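Local coordinates for activating signal cointegrator 1 complex subunit 2 (Homo sapiens, PDB 6YXQ), which binds K63-linked polyubiquitin chains and, as a subunit of the ASCC complex, recruits ASCC3 and ALKBH3 to sites of DNA damage, at residues B[327-339]-B[350-362]. Residues are numbered along the deposited sequence; the frame is centred on the assembly and turned at random.
Sequences FHIILNQICLLPI and FIEEFLQIFSSLL
Pro338 sits over one face of the Phe350 ring at the closed end of a helical hairpin in the N-terminal, mostly helical part of ASCC2. Residues 327-339 and 350-359 of its two helices run obliquely antiparallel (147°), their axes 8.7 Å apart at closest approach. The case illustrates how such a hairpin can be held by the fit of apolar shapes, with partners that change in kind along its length. Near the turn the meeting is a CH-pi contact: Pro338 CB lies 3.5 Å from the centroid of the Phe350 ring, 15° off its normal, while Ile339 lays CG1 against Phe350 CB. With an alanine in place of Phe350, Pro338 CB would probably lose the ring it packs on. Where the backbones come closest, small Cys335 fits between the helices, its SG 3.8 Å from Glu353 CG. Further along, Leu331, with CG anti to the backbone N (chi1 -171°), sets its fork against two rings: CD2 lies 3.6 Å from Phe354 CE2 and at the edge of Phe358, while CD1 meets Ile357 CD1. Phe358 in turn places CE2 over a face of Phe354. Leu384 of helix 377-387 also packs on Phe354, and Phe367 and Tyr371 meet Phe327 edge-to-face, joining the hairpin to the following helices. At the open end, Phe327 CE2 touches Leu361 CD2 at 3.7 Å.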
ATOM      1  N   PHE B 327      10.681  -3.823 -21.099  1.00 69.08           N
ATOM      2  CA  PHE B 327      11.149  -3.516 -22.449  1.00 56.97           C
ATOM      3  C   PHE B 327      10.035  -3.707 -23.469  1.00 64.36           C
ATOM      4  O   PHE B 327       9.763  -2.823 -24.295  1.00 75.02           O
ATOM      5  CB  PHE B 327      12.348  -4.400 -22.797  1.00 51.52           C
ATOM      6  CG  PHE B 327      13.009  -4.059 -24.113  1.00 63.46           C
ATOM      7  CD1 PHE B 327      12.492  -4.529 -25.317  1.00 63.87           C
ATOM      8  CD2 PHE B 327      14.168  -3.297 -24.142  1.00 55.75           C
ATOM      9  CE1 PHE B 327      13.105  -4.228 -26.525  1.00 55.40           C
ATOM     10  CE2 PHE B 327      14.792  -2.996 -25.347  1.00 61.25           C
ATOM     11  CZ  PHE B 327      14.260  -3.458 -26.539  1.00 50.13           C
ATOM     12  N   HIS B 328       9.370  -4.861 -23.417  1.00 58.72           N
ATOM     13  CA  HIS B 328       8.346  -5.126 -24.417  1.00 63.07           C
ATOM     14  C   HIS B 328       7.124  -4.236 -24.235  1.00 69.37           C
ATOM     15  O   HIS B 328       6.495  -3.854 -25.226  1.00 76.91           O
ATOM     16  CB  HIS B 328       7.927  -6.588 -24.396  1.00 60.19           C
ATOM     17  CG  HIS B 328       6.994  -6.937 -25.506  1.00 53.28           C
ATOM     18  ND1 HIS B 328       5.645  -7.128 -25.310  1.00 58.23           N
ATOM     19  CD2 HIS B 328       7.208  -7.084 -26.834  1.00 59.73           C
ATOM     20  CE1 HIS B 328       5.069  -7.395 -26.470  1.00 63.53           C
ATOM     21  NE2 HIS B 328       5.995  -7.376 -27.411  1.00 57.31           N
ATOM     22  N   ILE B 329       6.762  -3.904 -22.993  1.00 67.34           N
ATOM     23  CA  ILE B 329       5.618  -3.022 -22.770  1.00 59.31           C
ATOM     24  C   ILE B 329       5.867  -1.671 -23.429  1.00 71.51           C
ATOM     25  O   ILE B 329       4.999  -1.128 -24.128  1.00 70.53           O
ATOM     26  CB  ILE B 329       5.333  -2.880 -21.263  1.00 52.32           C
ATOM     27  CG1 ILE B 329       4.736  -4.165 -20.702  1.00 51.89           C
ATOM     28  CG2 ILE B 329       4.383  -1.736 -20.992  1.00 54.50           C
ATOM     29  CD1 ILE B 329       4.656  -4.175 -19.192  1.00 56.78           C
ATOM     30  N   ILE B 330       7.078  -1.131 -23.245  1.00 64.78           N
ATOM     31  CA  ILE B 330       7.414   0.163 -23.840  1.00 57.31           C
ATOM     32  C   ILE B 330       7.416   0.070 -25.363  1.00 73.07           C
ATOM     33  O   ILE B 330       6.845   0.926 -26.065  1.00 83.82           O
ATOM     34  CB  ILE B 330       8.770   0.663 -23.319  1.00 50.67           C
ATOM     35  CG1 ILE B 330       8.743   0.828 -21.803  1.00 52.17           C
ATOM     36  CG2 ILE B 330       9.117   1.972 -23.979  1.00 50.52           C
ATOM     37  CD1 ILE B 330      10.073   1.197 -21.221  1.00 50.45           C
ATOM     38  N   LEU B 331       8.090  -0.955 -25.896  1.00 54.23           N
ATOM     39  CA  LEU B 331       8.136  -1.149 -27.339  1.00 46.97           C
ATOM     40  C   LEU B 331       6.733  -1.194 -27.933  1.00 67.26           C
ATOM     41  O   LEU B 331       6.426  -0.482 -28.896  1.00 68.26           O
ATOM     42  CB  LEU B 331       8.896  -2.437 -27.659  1.00 51.46           C
ATOM     43  CG  LEU B 331       9.210  -2.681 -29.133  1.00 61.78           C
ATOM     44  CD1 LEU B 331      10.250  -1.679 -29.628  1.00 62.66           C
ATOM     45  CD2 LEU B 331       9.676  -4.107 -29.357  1.00 59.29           C
ATOM     46  N   ASN B 332       5.866  -2.034 -27.360  1.00 77.42           N
ATOM     47  CA  ASN B 332       4.504  -2.162 -27.861  1.00 71.27           C
ATOM     48  C   ASN B 332       3.776  -0.829 -27.809  1.00 74.49           C
ATOM     49  O   ASN B 332       3.206  -0.385 -28.815  1.00 76.08           O
ATOM     50  CB  ASN B 332       3.745  -3.216 -27.060  1.00 63.10           C
ATOM     51  CG  ASN B 332       2.325  -3.402 -27.553  1.00 69.31           C
ATOM     52  OD1 ASN B 332       2.089  -4.053 -28.571  1.00 77.21           O
ATOM     53  ND2 ASN B 332       1.371  -2.818 -26.839  1.00 66.20           N
ATOM     54  N   GLN B 333       3.828  -0.156 -26.652  1.00 71.13           N
ATOM     55  CA  GLN B 333       3.041   1.057 -26.463  1.00 65.98           C
ATOM     56  C   GLN B 333       3.434   2.148 -27.451  1.00 61.21           C
ATOM     57  O   GLN B 333       2.566   2.858 -27.972  1.00 61.04           O
ATOM     58  CB  GLN B 333       3.180   1.562 -25.027  1.00 62.11           C
ATOM     59  CG  GLN B 333       2.313   2.772 -24.713  1.00 65.97           C
ATOM     60  CD  GLN B 333       0.853   2.412 -24.494  1.00 79.61           C
ATOM     61  OE1 GLN B 333       0.522   1.268 -24.185  1.00 68.12           O
ATOM     62  NE2 GLN B 333      -0.029   3.396 -24.653  1.00 82.52           N
ATOM     63  N   ILE B 334       4.729   2.303 -27.738  1.00 67.39           N
ATOM     64  CA  ILE B 334       5.134   3.436 -28.571  1.00 60.27           C
ATOM     65  C   ILE B 334       5.376   3.082 -30.036  1.00 69.96           C
ATOM     66  O   ILE B 334       5.579   4.001 -30.848  1.00 71.11           O
ATOM     67  CB  ILE B 334       6.377   4.140 -27.994  1.00 45.19           C
ATOM     68  CG1 ILE B 334       7.623   3.299 -28.227  1.00 56.09           C
ATOM     69  CG2 ILE B 334       6.174   4.408 -26.524  1.00 52.44           C
ATOM     70  CD1 ILE B 334       8.765   3.687 -27.348  1.00 60.73           C
ATOM     71  N   CYS B 335       5.349   1.799 -30.411  1.00 73.71           N
ATOM     72  CA  CYS B 335       5.534   1.440 -31.814  1.00 67.52           C
ATOM     73  C   CYS B 335       4.462   0.483 -32.303  1.00 77.74           C
ATOM     74  O   CYS B 335       3.820   0.724 -33.330  1.00 74.79           O
ATOM     75  CB  CYS B 335       6.894   0.780 -32.036  1.00 67.81           C
ATOM     76  SG  CYS B 335       8.306   1.792 -31.676  1.00 80.89           S
ATOM     77  N   LEU B 336       4.279  -0.622 -31.582  1.00 74.07           N
ATOM     78  CA  LEU B 336       3.446  -1.693 -32.110  1.00 62.38           C
ATOM     79  C   LEU B 336       1.974  -1.339 -31.985  1.00 72.22           C
ATOM     80  O   LEU B 336       1.226  -1.420 -32.965  1.00 78.82           O
ATOM     81  CB  LEU B 336       3.759  -2.999 -31.386  1.00 62.17           C
ATOM     82  CG  LEU B 336       5.165  -3.544 -31.613  1.00 52.56           C
ATOM     83  CD1 LEU B 336       5.347  -4.839 -30.851  1.00 70.92           C
ATOM     84  CD2 LEU B 336       5.387  -3.763 -33.084  1.00 51.70           C
ATOM     85  N   LEU B 337       1.549  -0.943 -30.783  1.00 73.28           N
ATOM     86  CA  LEU B 337       0.163  -0.533 -30.577  1.00 64.70           C
ATOM     87  C   LEU B 337      -0.239   0.624 -31.481  1.00 64.85           C
ATOM     88  O   LEU B 337      -1.325   0.554 -32.082  1.00 69.34           O
ATOM     89  CB  LEU B 337      -0.051  -0.211 -29.095  1.00 68.29           C
ATOM     90  CG  LEU B 337      -1.258   0.604 -28.628  1.00 68.02           C
ATOM     91  CD1 LEU B 337      -2.570   0.049 -29.150  1.00 73.71           C
ATOM     92  CD2 LEU B 337      -1.262   0.641 -27.116  1.00 53.33           C
ATOM     93  N   PRO B 338       0.554   1.694 -31.635  1.00 61.74           N
ATOM     94  CA  PRO B 338       0.154   2.766 -32.567  1.00 65.30           C
ATOM     95  C   PRO B 338      -0.011   2.309 -34.002  1.00 73.69           C
ATOM     96  O   PRO B 338      -0.802   2.903 -34.744  1.00 87.96           O
ATOM     97  CB  PRO B 338       1.297   3.781 -32.442  1.00 61.38           C
ATOM     98  CG  PRO B 338       1.871   3.532 -31.108  1.00 69.39           C
ATOM     99  CD  PRO B 338       1.767   2.062 -30.883  1.00 57.95           C
ATOM    100  N   ILE B 339       0.719   1.276 -34.418  1.00 76.48           N
ATOM    101  CA  ILE B 339       0.613   0.779 -35.787  1.00 76.92           C
ATOM    102  C   ILE B 339      -0.682  -0.006 -35.976  1.00 89.44           C
ATOM    103  O   ILE B 339      -1.379   0.149 -36.987  1.00102.80           O
ATOM    104  CB  ILE B 339       1.841  -0.079 -36.125  1.00 73.60           C
ATOM    105  CG1 ILE B 339       3.060   0.798 -36.385  1.00 81.40           C
ATOM    106  CG2 ILE B 339       1.564  -0.948 -37.309  1.00 71.10           C
ATOM    107  CD1 ILE B 339       4.335   0.005 -36.502  1.00 63.39           C
ATOM    108  N   PHE B 350       6.914   5.413 -36.481  1.00 81.44           N
ATOM    109  CA  PHE B 350       6.821   4.291 -35.547  1.00 78.27           C
ATOM    110  C   PHE B 350       7.776   3.170 -35.942  1.00 73.75           C
ATOM    111  O   PHE B 350       8.533   2.646 -35.109  1.00 77.00           O
ATOM    112  CB  PHE B 350       5.386   3.764 -35.512  1.00 80.13           C
ATOM    113  CG  PHE B 350       4.378   4.759 -35.020  1.00 85.50           C
ATOM    114  CD1 PHE B 350       4.558   5.409 -33.812  1.00 91.64           C
ATOM    115  CD2 PHE B 350       3.238   5.030 -35.761  1.00 94.23           C
ATOM    116  CE1 PHE B 350       3.622   6.320 -33.354  1.00105.90           C
ATOM    117  CE2 PHE B 350       2.300   5.938 -35.309  1.00100.26           C
ATOM    118  CZ  PHE B 350       2.492   6.585 -34.105  1.00103.68           C
ATOM    119  N   ILE B 351       7.734   2.785 -37.220  1.00 65.70           N
ATOM    120  CA  ILE B 351       8.639   1.773 -37.756  1.00 59.69           C
ATOM    121  C   ILE B 351      10.089   2.183 -37.533  1.00 70.42           C
ATOM    122  O   ILE B 351      10.930   1.374 -37.108  1.00 62.82           O
ATOM    123  CB  ILE B 351       8.343   1.548 -39.247  1.00 62.38           C
ATOM    124  CG1 ILE B 351       6.977   0.882 -39.420  1.00 71.45           C
ATOM    125  CG2 ILE B 351       9.440   0.724 -39.889  1.00 71.12           C
ATOM    126  CD1 ILE B 351       6.540   0.737 -40.863  1.00 63.68           C
ATOM    127  N   GLU B 352      10.408   3.444 -37.828  1.00 69.27           N
ATOM    128  CA  GLU B 352      11.789   3.889 -37.692  1.00 73.52           C
ATOM    129  C   GLU B 352      12.228   3.864 -36.238  1.00 72.11           C
ATOM    130  O   GLU B 352      13.383   3.543 -35.942  1.00 69.30           O
ATOM    131  CB  GLU B 352      11.969   5.286 -38.289  1.00 76.06           C
ATOM    132  CG  GLU B 352      11.895   5.351 -39.820  1.00 75.28           C
ATOM    133  CD  GLU B 352      12.754   4.309 -40.521  1.00 82.81           C
ATOM    134  OE1 GLU B 352      13.864   3.998 -40.035  1.00 85.07           O
ATOM    135  OE2 GLU B 352      12.311   3.795 -41.571  1.00 80.35           O
ATOM    136  N   GLU B 353      11.320   4.184 -35.313  1.00 67.45           N
ATOM    137  CA  GLU B 353      11.677   4.140 -33.902  1.00 61.83           C
ATOM    138  C   GLU B 353      11.998   2.714 -33.473  1.00 68.40           C
ATOM    139  O   GLU B 353      12.991   2.473 -32.774  1.00 76.80           O
ATOM    140  CB  GLU B 353      10.554   4.726 -33.050  1.00 49.16           C
ATOM    141  CG  GLU B 353      10.842   4.634 -31.564  1.00 54.41           C
ATOM    142  CD  GLU B 353      10.316   5.815 -30.781  1.00 80.79           C
ATOM    143  OE1 GLU B 353      10.969   6.194 -29.782  1.00 81.44           O
ATOM    144  OE2 GLU B 353       9.251   6.354 -31.157  1.00 96.57           O
ATOM    145  N   PHE B 354      11.160   1.759 -33.885  1.00 60.58           N
ATOM    146  CA  PHE B 354      11.446   0.345 -33.636  1.00 63.40           C
ATOM    147  C   PHE B 354      12.840  -0.038 -34.142  1.00 78.50           C
ATOM    148  O   PHE B 354      13.666  -0.611 -33.405  1.00 78.81           O
ATOM    149  CB  PHE B 354      10.360  -0.495 -34.317  1.00 61.10           C
ATOM    150  CG  PHE B 354      10.474  -1.974 -34.083  1.00 68.32           C
ATOM    151  CD1 PHE B 354      11.414  -2.733 -34.761  1.00 71.88           C
ATOM    152  CD2 PHE B 354       9.610  -2.613 -33.214  1.00 74.60           C
ATOM    153  CE1 PHE B 354      11.508  -4.093 -34.556  1.00 71.86           C
ATOM    154  CE2 PHE B 354       9.698  -3.975 -33.003  1.00 78.98           C
ATOM    155  CZ  PHE B 354      10.647  -4.715 -33.676  1.00 80.20           C
ATOM    156  N   LEU B 355      13.106   0.271 -35.416  1.00 73.70           N
ATOM    157  CA  LEU B 355      14.380  -0.095 -36.024  1.00 65.46           C
ATOM    158  C   LEU B 355      15.556   0.541 -35.285  1.00 70.73           C
ATOM    159  O   LEU B 355      16.578  -0.113 -35.049  1.00 68.31           O
ATOM    160  CB  LEU B 355      14.380   0.312 -37.496  1.00 66.40           C
ATOM    161  CG  LEU B 355      13.284  -0.306 -38.373  1.00 67.88           C
ATOM    162  CD1 LEU B 355      13.299   0.302 -39.768  1.00 67.10           C
ATOM    163  CD2 LEU B 355      13.424  -1.820 -38.445  1.00 59.94           C
ATOM    164  N   GLN B 356      15.428   1.814 -34.912  1.00 69.04           N
ATOM    165  CA  GLN B 356      16.493   2.491 -34.182  1.00 59.53           C
ATOM    166  C   GLN B 356      16.754   1.813 -32.843  1.00 68.39           C
ATOM    167  O   GLN B 356      17.911   1.566 -32.467  1.00 63.97           O
ATOM    168  CB  GLN B 356      16.117   3.958 -33.981  1.00 52.01           C
ATOM    169  CG  GLN B 356      17.151   4.785 -33.248  1.00 72.04           C
ATOM    170  CD  GLN B 356      17.066   6.257 -33.599  1.00 89.14           C
ATOM    171  OE1 GLN B 356      16.915   6.624 -34.766  1.00 91.62           O
ATOM    172  NE2 GLN B 356      17.153   7.109 -32.586  1.00 99.86           N
ATOM    173  N   ILE B 357      15.682   1.517 -32.102  1.00 63.86           N
ATOM    174  CA  ILE B 357      15.834   0.872 -30.804  1.00 67.62           C
ATOM    175  C   ILE B 357      16.645  -0.405 -30.941  1.00 70.97           C
ATOM    176  O   ILE B 357      17.547  -0.670 -30.137  1.00 78.19           O
ATOM    177  CB  ILE B 357      14.459   0.593 -30.167  1.00 64.91           C
ATOM    178  CG1 ILE B 357      13.808   1.886 -29.689  1.00 58.79           C
ATOM    179  CG2 ILE B 357      14.598  -0.361 -28.994  1.00 64.27           C
ATOM    180  CD1 ILE B 357      12.418   1.681 -29.142  1.00 55.90           C
ATOM    181  N   PHE B 358      16.358  -1.211 -31.970  1.00 59.75           N
ATOM    182  CA  PHE B 358      17.087  -2.480 -32.056  1.00 57.03           C
ATOM    183  C   PHE B 358      18.505  -2.309 -32.603  1.00 66.75           C
ATOM    184  O   PHE B 358      19.436  -3.005 -32.157  1.00 62.42           O
ATOM    185  CB  PHE B 358      16.286  -3.490 -32.870  1.00 55.71           C
ATOM    186  CG  PHE B 358      15.215  -4.169 -32.062  1.00 60.22           C
ATOM    187  CD1 PHE B 358      15.516  -5.260 -31.269  1.00 58.78           C
ATOM    188  CD2 PHE B 358      13.917  -3.679 -32.050  1.00 57.12           C
ATOM    189  CE1 PHE B 358      14.536  -5.871 -30.509  1.00 68.62           C
ATOM    190  CE2 PHE B 358      12.939  -4.285 -31.290  1.00 46.17           C
ATOM    191  CZ  PHE B 358      13.247  -5.381 -30.521  1.00 53.83           C
ATOM    192  N   SER B 359      18.696  -1.374 -33.536  1.00 69.57           N
ATOM    193  CA  SER B 359      20.039  -1.065 -34.006  1.00 56.49           C
ATOM    194  C   SER B 359      20.946  -0.636 -32.862  1.00 62.28           C
ATOM    195  O   SER B 359      22.158  -0.883 -32.903  1.00 71.87           O
ATOM    196  CB  SER B 359      19.972   0.031 -35.065  1.00 62.99           C
ATOM    197  OG  SER B 359      19.619   1.274 -34.476  1.00 67.49           O
ATOM    198  N   SER B 360      20.387   0.008 -31.837  1.00 66.84           N
ATOM    199  CA  SER B 360      21.225   0.492 -30.747  1.00 63.28           C
ATOM    200  C   SER B 360      21.643  -0.607 -29.781  1.00 67.36           C
ATOM    201  O   SER B 360      22.498  -0.360 -28.922  1.00 66.79           O
ATOM    202  CB  SER B 360      20.520   1.618 -29.979  1.00 70.67           C
ATOM    203  OG  SER B 360      19.200   1.266 -29.595  1.00 75.73           O
ATOM    204  N   LEU B 361      21.083  -1.815 -29.901  1.00 71.69           N
ATOM    205  CA  LEU B 361      21.448  -2.894 -28.992  1.00 63.08           C
ATOM    206  C   LEU B 361      21.785  -4.188 -29.724  1.00 66.63           C
ATOM    207  O   LEU B 361      21.800  -5.254 -29.101  1.00 66.59           O
ATOM    208  CB  LEU B 361      20.341  -3.138 -27.965  1.00 45.90           C
ATOM    209  CG  LEU B 361      18.881  -3.102 -28.411  1.00 58.06           C
ATOM    210  CD1 LEU B 361      18.513  -4.318 -29.265  1.00 70.94           C
ATOM    211  CD2 LEU B 361      17.990  -3.030 -27.184  1.00 62.64           C
ATOM    212  N   LEU B 362      22.031  -4.123 -31.036  1.00 79.35           N
ATOM    213  CA  LEU B 362      22.618  -5.248 -31.770  1.00 73.04           C
ATOM    214  C   LEU B 362      23.755  -5.946 -31.026  1.00 64.89           C
ATOM    215  O   LEU B 362      23.869  -7.173 -31.082  1.00 68.08           O
ATOM    216  CB  LEU B 362      23.159  -4.788 -33.125  1.00 71.03           C
ATOM    217  CG  LEU B 362      22.179  -4.211 -34.136  1.00 59.68           C
ATOM    218  CD1 LEU B 362      22.934  -3.703 -35.353  1.00 57.41           C
ATOM    219  CD2 LEU B 362      21.155  -5.256 -34.517  1.00 60.45           C
TER